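PDB 2DZT: tryptophan synthase alpha chain from Pyrococcus furiosus, which catalyses the aldol cleavage of indoleglycerol phosphate to indole and glyceraldehyde 3-phosphate, within the last step of tryptophan biosynthesis. Local coordinates for residues G33-G38 with S79-V84; F198-R203 with E243-I248. The protein carries 1 engineered substitution. All coordinates share one frame; numbering follows the deposited sequence.

Interaction 1: G33-G38 with S79-V84; sequences GAIELG and SSTPIV
Ile35 and Ile83 sit side by side on neighbouring parallel strands of the TIM barrel, the two ends of a beta-alpha-beta crossover. The backbone ladder starts where Ile35 N donates to Pro82 O at 2.9 Å. It goes on from Val84 N to Ile35 O, 2.7 Å and almost straight at 173°, and from Leu37 N to Val84 O. Ile35 thus spends both its N-H, on Pro82, and its carbonyl, on Val84, on this neighbour.

Take the Ile35 side chain outward. Its CB lies 4.3 Å from Ile83 CG1. Because CG1 sits beside the backbone N (chi1 -65°) and the chain then runs extended (chi2 171°), the long branch heads back toward the start of the other segment. There CG1 and then CD1 pass the methyl CG2 of Thr81, each at 4.1 Å, the two side chains crossing at about a right angle. Phe75 of helix 67-78 and Leu25 of helix 18-28 also pack on Ile35, which places this face against the outer helices. Leu37 lies on the same side, its CB near Ile83 CG2.

Glu36, a catalytic proton acceptor, shares the other face with Val84, where Tyr161 and Phe159 of strand 159-163 meet them inside the barrel.

Thr81 divides its two branches between different tasks. CG2 leans on Ala34 CA at 3.7 Å, while OG1 is hydrogen-bonded to Asp29. A water bridges the two segments, donating to Thr81 OG1 at 3.1 Å and, weakly, to Gly33 O at 3.4 Å.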
ATOM      1  N   GLY A  33      -1.727  10.637  -4.459  1.00 21.24           N
ATOM      2  CA  GLY A  33      -0.357  11.039  -4.703  1.00 18.92           C
ATOM      3  C   GLY A  33       0.353   9.808  -5.213  1.00 19.19           C
ATOM      4  O   GLY A  33       1.364   9.894  -5.901  1.00 21.82           O
ATOM      5  N   ALA A  34      -0.204   8.651  -4.861  1.00 17.73           N
ATOM      6  CA  ALA A  34       0.318   7.348  -5.259  1.00 18.41           C
ATOM      7  C   ALA A  34      -0.765   6.325  -4.889  1.00 17.75           C
ATOM      8  O   ALA A  34      -1.714   6.666  -4.205  1.00 16.70           O
ATOM      9  CB  ALA A  34       1.618   7.044  -4.520  1.00 17.80           C
ATOM     10  N   ILE A  35      -0.627   5.083  -5.337  1.00 16.06           N
ATOM     11  CA  ILE A  35      -1.629   4.072  -5.026  1.00 18.20           C
ATOM     12  C   ILE A  35      -1.033   2.708  -4.681  1.00 17.64           C
ATOM     13  O   ILE A  35      -0.131   2.234  -5.374  1.00 19.60           O
ATOM     14  CB  ILE A  35      -2.598   3.894  -6.218  1.00 18.75           C
ATOM     15  CG1 ILE A  35      -3.395   5.185  -6.437  1.00 21.70           C
ATOM     16  CG2 ILE A  35      -3.542   2.744  -5.960  1.00 19.57           C
ATOM     17  CD1 ILE A  35      -4.229   5.202  -7.716  1.00 20.37           C
ATOM     18  N   GLU A  36      -1.525   2.094  -3.600  1.00 15.59           N
ATOM     19  CA  GLU A  36      -1.074   0.752  -3.198  1.00 16.06           C
ATOM     20  C   GLU A  36      -2.126  -0.254  -3.668  1.00 15.72           C
ATOM     21  O   GLU A  36      -3.305  -0.158  -3.295  1.00  9.15           O
ATOM     22  CB  GLU A  36      -0.935   0.618  -1.670  1.00 17.36           C
ATOM     23  CG  GLU A  36       0.307   1.278  -1.059  1.00 22.84           C
ATOM     24  CD  GLU A  36       0.448   0.998   0.427  1.00 21.93           C
ATOM     25  OE1 GLU A  36       1.474   1.377   1.022  1.00 26.90           O
ATOM     26  OE2 GLU A  36      -0.470   0.395   1.014  1.00 29.76           O
ATOM     27  N   LEU A  37      -1.711  -1.196  -4.509  1.00 13.69           N
ATOM     28  CA  LEU A  37      -2.627  -2.229  -4.991  1.00 12.82           C
ATOM     29  C   LEU A  37      -2.203  -3.548  -4.351  1.00 11.96           C
ATOM     30  O   LEU A  37      -1.115  -4.061  -4.604  1.00 13.30           O
ATOM     31  CB  LEU A  37      -2.586  -2.335  -6.524  1.00  9.00           C
ATOM     32  CG  LEU A  37      -3.521  -3.361  -7.198  1.00 10.55           C
ATOM     33  CD1 LEU A  37      -5.000  -3.029  -6.903  1.00  4.17           C
ATOM     34  CD2 LEU A  37      -3.266  -3.358  -8.691  1.00  2.05           C
ATOM     35  N   GLY A  38      -3.068  -4.098  -3.514  1.00 15.48           N
ATOM     36  CA  GLY A  38      -2.723  -5.340  -2.847  1.00 16.88           C
ATOM     37  C   GLY A  38      -3.110  -6.602  -3.581  1.00 14.78           C
ATOM     38  O   GLY A  38      -4.205  -6.708  -4.124  1.00 15.50           O
ATOM     39  N   SER A  79      -3.795   6.989 -16.580  1.00 29.65           N
ATOM     40  CA  SER A  79      -3.003   7.805 -15.676  1.00 28.75           C
ATOM     41  C   SER A  79      -1.585   7.351 -15.396  1.00 28.68           C
ATOM     42  O   SER A  79      -1.222   6.195 -15.614  1.00 30.20           O
ATOM     43  CB  SER A  79      -3.751   7.945 -14.355  1.00 27.37           C
ATOM     44  OG  SER A  79      -2.858   8.138 -13.287  1.00 29.39           O
ATOM     45  N   SER A  80      -0.788   8.280 -14.885  1.00 27.57           N
ATOM     46  CA  SER A  80       0.602   8.008 -14.563  1.00 27.32           C
ATOM     47  C   SER A  80       0.865   8.034 -13.048  1.00 26.77           C
ATOM     48  O   SER A  80       2.018   8.064 -12.619  1.00 26.26           O
ATOM     49  CB  SER A  80       1.490   9.033 -15.260  1.00 24.21           C
ATOM     50  OG  SER A  80       1.140  10.335 -14.839  1.00 23.15           O
ATOM     51  N   THR A  81      -0.195   8.042 -12.241  1.00 25.52           N
ATOM     52  CA  THR A  81      -0.026   8.031 -10.787  1.00 22.70           C
ATOM     53  C   THR A  81       0.776   6.786 -10.422  1.00 19.96           C
ATOM     54  O   THR A  81       0.461   5.689 -10.857  1.00 21.37           O
ATOM     55  CB  THR A  81      -1.386   7.994 -10.067  1.00 23.86           C
ATOM     56  OG1 THR A  81      -2.098   9.201 -10.363  1.00 20.73           O
ATOM     57  CG2 THR A  81      -1.198   7.861  -8.543  1.00 18.15           C
ATOM     58  N   PRO A  82       1.836   6.948  -9.628  1.00 20.40           N
ATOM     59  CA  PRO A  82       2.677   5.822  -9.223  1.00 22.72           C
ATOM     60  C   PRO A  82       1.896   4.716  -8.530  1.00 21.50           C
ATOM     61  O   PRO A  82       1.132   4.975  -7.602  1.00 21.47           O
ATOM     62  CB  PRO A  82       3.687   6.474  -8.278  1.00 19.00           C
ATOM     63  CG  PRO A  82       3.787   7.839  -8.792  1.00 19.66           C
ATOM     64  CD  PRO A  82       2.356   8.198  -9.061  1.00 19.86           C
ATOM     65  N   ILE A  83       2.092   3.485  -8.978  1.00 20.19           N
ATOM     66  CA  ILE A  83       1.415   2.377  -8.344  1.00 19.14           C
ATOM     67  C   ILE A  83       2.406   1.433  -7.687  1.00 17.58           C
ATOM     68  O   ILE A  83       3.386   1.014  -8.295  1.00 15.35           O
ATOM     69  CB  ILE A  83       0.542   1.601  -9.336  1.00 23.16           C
ATOM     70  CG1 ILE A  83      -0.625   2.489  -9.769  1.00 25.73           C
ATOM     71  CG2 ILE A  83       0.010   0.319  -8.678  1.00 22.60           C
ATOM     72  CD1 ILE A  83      -1.645   1.791 -10.612  1.00 28.29           C
ATOM     73  N   VAL A  84       2.149   1.125  -6.422  1.00 15.27           N
ATOM     74  CA  VAL A  84       2.990   0.217  -5.671  1.00 12.00           C
ATOM     75  C   VAL A  84       2.219  -1.076  -5.469  1.00 16.77           C
ATOM     76  O   VAL A  84       1.116  -1.081  -4.923  1.00 14.37           O
ATOM     77  CB  VAL A  84       3.351   0.797  -4.297  1.00 11.84           C
ATOM     78  CG1 VAL A  84       4.202  -0.206  -3.504  1.00  5.25           C
ATOM     79  CG2 VAL A  84       4.069   2.129  -4.475  1.00  4.04           C
TER
HETATM   80  O   HOH W   1      -0.425  11.054  -8.570  1.00 17.21           O

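Interaction 2: F198-R203 with E243-I248; sequences FGVSKR and EELLGI
Arg203 reaches Leu245 through two torsions: CG stands anti to the backbone N (chi1 171°), and a bend at chi2 (56°) then folds the chain over the last helical turn. On the way, CB passes Glu244 O at 3.7 Å and CD comes up to Leu245 O at 3.1 Å. NH1 donates to that same Leu245 O, 2.8 Å away, in a bent bond of 149° with the oxygen tilted out of the guanidinium plane. Leu246 O and Gly247 N lie over one face of the guanidinium, offset from its middle. With an alanine in its place, Leu245 O would probably lose this donor and the Leu246-Gly247 peptide the flat group lying over it.

The side chain of Leu245 starts away from the other segment, but its end comes back to it, with CD2 3.7 Å from Lys202 C and CD1 4.5 Å from Val200 CG2. Val219 of strand 216-219 packs on both Val200 and Leu245. Two waters bridge the segments: each donates to Glu244 OE1 at 2.8 Å, one also donating to Ser201 O and the other accepting from Arg203 N. Glu244 OE2 forms a salt bridge with Lys241.

Gly247 takes a positive phi, which by itself favours glycine. With Gly247 N bonded to Glu244 O and Ile248 N to Glu243 O, the chain's final helix ends in a Schellman motif, packed against the N-cap of helix 203-211.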
ATOM      1  N   PHE A 198      -1.818   3.974   9.546  1.00 13.09           N
ATOM      2  CA  PHE A 198      -2.242   3.866  10.937  1.00 13.76           C
ATOM      3  C   PHE A 198      -3.757   3.718  11.060  1.00 13.68           C
ATOM      4  O   PHE A 198      -4.322   3.947  12.123  1.00 17.59           O
ATOM      5  CB  PHE A 198      -1.757   5.093  11.730  1.00 11.56           C
ATOM      6  CG  PHE A 198      -0.255   5.224  11.812  1.00  5.24           C
ATOM      7  CD1 PHE A 198       0.324   6.430  12.207  1.00  2.94           C
ATOM      8  CD2 PHE A 198       0.581   4.151  11.508  1.00  2.05           C
ATOM      9  CE1 PHE A 198       1.716   6.571  12.300  1.00  2.79           C
ATOM     10  CE2 PHE A 198       1.976   4.275  11.596  1.00  5.44           C
ATOM     11  CZ  PHE A 198       2.551   5.489  11.993  1.00  3.56           C
ATOM     12  N   GLY A 199      -4.408   3.336   9.967  1.00 16.95           N
ATOM     13  CA  GLY A 199      -5.854   3.155   9.987  1.00 16.02           C
ATOM     14  C   GLY A 199      -6.648   4.435  10.192  1.00 17.10           C
ATOM     15  O   GLY A 199      -7.487   4.499  11.083  1.00 22.40           O
ATOM     16  N   VAL A 200      -6.400   5.457   9.378  1.00 14.59           N
ATOM     17  CA  VAL A 200      -7.132   6.710   9.529  1.00 15.14           C
ATOM     18  C   VAL A 200      -8.607   6.498   9.223  1.00 15.45           C
ATOM     19  O   VAL A 200      -8.970   5.704   8.348  1.00 16.18           O
ATOM     20  CB  VAL A 200      -6.553   7.840   8.613  1.00 13.02           C
ATOM     21  CG1 VAL A 200      -5.173   8.243   9.094  1.00  8.54           C
ATOM     22  CG2 VAL A 200      -6.472   7.374   7.187  1.00 15.98           C
ATOM     23  N   SER A 201      -9.458   7.200   9.958  1.00 13.98           N
ATOM     24  CA  SER A 201     -10.901   7.083   9.774  1.00 17.63           C
ATOM     25  C   SER A 201     -11.549   8.454   9.924  1.00 18.84           C
ATOM     26  O   SER A 201     -12.755   8.607   9.737  1.00 18.53           O
ATOM     27  CB  SER A 201     -11.490   6.110  10.806  1.00 16.95           C
ATOM     28  OG  SER A 201     -11.176   6.515  12.138  1.00 18.13           O
ATOM     29  N   LYS A 202     -10.734   9.452  10.250  1.00 22.28           N
ATOM     30  CA  LYS A 202     -11.228  10.812  10.437  1.00 23.69           C
ATOM     31  C   LYS A 202     -10.282  11.861   9.887  1.00 21.28           C
ATOM     32  O   LYS A 202      -9.072  11.665   9.857  1.00 22.11           O
ATOM     33  CB  LYS A 202     -11.460  11.070  11.923  1.00 27.87           C
ATOM     34  CG  LYS A 202     -12.458  10.110  12.522  1.00 34.77           C
ATOM     35  CD  LYS A 202     -12.230   9.911  14.012  1.00 39.06           C
ATOM     36  CE  LYS A 202     -12.417  11.186  14.781  1.00 39.02           C
ATOM     37  NZ  LYS A 202     -12.471  10.826  16.217  1.00 46.85           N
ATOM     38  N   ARG A 203     -10.859  12.980   9.458  1.00 21.12           N
ATOM     39  CA  ARG A 203     -10.116  14.105   8.913  1.00 16.92           C
ATOM     40  C   ARG A 203      -9.003  14.561   9.864  1.00 18.62           C
ATOM     41  O   ARG A 203      -7.895  14.882   9.426  1.00 20.08           O
ATOM     42  CB  ARG A 203     -11.093  15.261   8.631  1.00 19.28           C
ATOM     43  CG  ARG A 203     -10.454  16.593   8.249  1.00 16.41           C
ATOM     44  CD  ARG A 203      -9.524  16.464   7.035  1.00 18.20           C
ATOM     45  NE  ARG A 203      -8.899  17.745   6.701  1.00 15.56           N
ATOM     46  CZ  ARG A 203      -7.826  17.883   5.920  1.00 14.93           C
ATOM     47  NH1 ARG A 203      -7.246  16.815   5.373  1.00  9.12           N
ATOM     48  NH2 ARG A 203      -7.316  19.092   5.710  1.00  7.19           N
ATOM     49  N   GLU A 243     -12.797  12.674   0.054  1.00 19.74           N
ATOM     50  CA  GLU A 243     -13.006  14.117   0.141  1.00 19.66           C
ATOM     51  C   GLU A 243     -13.108  14.524   1.603  1.00 18.56           C
ATOM     52  O   GLU A 243     -12.516  15.530   2.015  1.00 19.07           O
ATOM     53  CB  GLU A 243     -14.274  14.516  -0.608  1.00 22.04           C
ATOM     54  CG  GLU A 243     -14.206  14.159  -2.065  1.00 26.20           C
ATOM     55  CD  GLU A 243     -15.443  14.531  -2.816  1.00 25.91           C
ATOM     56  OE1 GLU A 243     -16.522  14.601  -2.192  1.00 29.72           O
ATOM     57  OE2 GLU A 243     -15.334  14.737  -4.043  1.00 31.09           O
ATOM     58  N   GLU A 244     -13.860  13.731   2.375  1.00 16.77           N
ATOM     59  CA  GLU A 244     -14.036  13.959   3.800  1.00 16.85           C
ATOM     60  C   GLU A 244     -12.655  14.003   4.452  1.00 18.28           C
ATOM     61  O   GLU A 244     -12.335  14.938   5.190  1.00 16.38           O
ATOM     62  CB  GLU A 244     -14.857  12.829   4.433  1.00 18.19           C
ATOM     63  CG  GLU A 244     -14.972  12.937   5.968  1.00 20.94           C
ATOM     64  CD  GLU A 244     -15.340  11.617   6.633  1.00 22.76           C
ATOM     65  OE1 GLU A 244     -15.186  11.513   7.868  1.00 25.36           O
ATOM     66  OE2 GLU A 244     -15.786  10.685   5.927  1.00 22.19           O
ATOM     67  N   LEU A 245     -11.841  12.985   4.175  1.00 16.61           N
ATOM     68  CA  LEU A 245     -10.489  12.916   4.725  1.00 21.98           C
ATOM     69  C   LEU A 245      -9.571  14.069   4.263  1.00 21.67           C
ATOM     70  O   LEU A 245      -8.611  14.428   4.954  1.00 22.18           O
ATOM     71  CB  LEU A 245      -9.842  11.560   4.377  1.00 19.75           C
ATOM     72  CG  LEU A 245     -10.532  10.338   4.992  1.00 22.05           C
ATOM     73  CD1 LEU A 245      -9.759   9.090   4.670  1.00 22.75           C
ATOM     74  CD2 LEU A 245     -10.641  10.505   6.504  1.00 22.41           C
ATOM     75  N   LEU A 246      -9.863  14.651   3.104  1.00 20.03           N
ATOM     76  CA  LEU A 246      -9.048  15.748   2.595  1.00 21.06           C
ATOM     77  C   LEU A 246      -9.574  17.118   2.983  1.00 23.05           C
ATOM     78  O   LEU A 246      -8.946  18.136   2.677  1.00 23.07           O
ATOM     79  CB  LEU A 246      -8.942  15.669   1.077  1.00 21.25           C
ATOM     80  CG  LEU A 246      -8.126  14.477   0.586  1.00 24.15           C
ATOM     81  CD1 LEU A 246      -8.160  14.439  -0.933  1.00 27.01           C
ATOM     82  CD2 LEU A 246      -6.704  14.585   1.099  1.00 16.26           C
ATOM     83  N   GLY A 247     -10.728  17.143   3.648  1.00 21.80           N
ATOM     84  CA  GLY A 247     -11.310  18.403   4.063  1.00 19.03           C
ATOM     85  C   GLY A 247     -11.958  19.146   2.915  1.00 23.05           C
ATOM     86  O   GLY A 247     -12.027  20.383   2.920  1.00 21.41           O
ATOM     87  N   ILE A 248     -12.444  18.381   1.936  1.00 22.97           N
ATOM     88  CA  ILE A 248     -13.088  18.933   0.750  1.00 22.97           C
ATOM     89  C   ILE A 248     -14.389  18.183   0.458  1.00 24.13           C
ATOM     90  O   ILE A 248     -14.923  17.571   1.395  1.00 26.11           O
ATOM     91  CB  ILE A 248     -12.164  18.826  -0.498  1.00 22.58           C
ATOM     92  CG1 ILE A 248     -11.932  17.358  -0.863  1.00 19.49           C
ATOM     93  CG2 ILE A 248     -10.838  19.511  -0.221  1.00 22.72           C
ATOM     94  CD1 ILE A 248     -11.008  17.152  -2.040  1.00 20.67           C
ATOM     95  OXT ILE A 248     -14.855  18.214  -0.699  1.00 23.01           O
TER
HETATM   96  O   HOH W   2     -15.748   9.395   9.552  1.00 30.49           O
HETATM   97  O   HOH W   3     -13.849  13.250   9.599  1.00 12.84           O

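In the fold
From the N terminus, the chain passes strand 6-12 and helix 18-28 before strand 35-38 opens interaction 1. Helices 49-60 and 67-78 follow, and the contact closes when strand 83-87 lies down beside its predecessor in the barrel wall. Four more strands pass, the last of them 194-197, before interaction 2 opens at 198-203. Helix 203-211, strand 216-219 and helix 221-230 fill that second loop, which helix 235-246 closes at the C terminus. The two loops therefore run in series, neither nested nor crossing. Interaction 1 joins two wall strands and holds Glu36 of the active site; interaction 2 ties the loop after strand 194-197 and the start of helix 203-211 to the end of the C-terminal helix. The centres of the two contacts are about 18 Å apart.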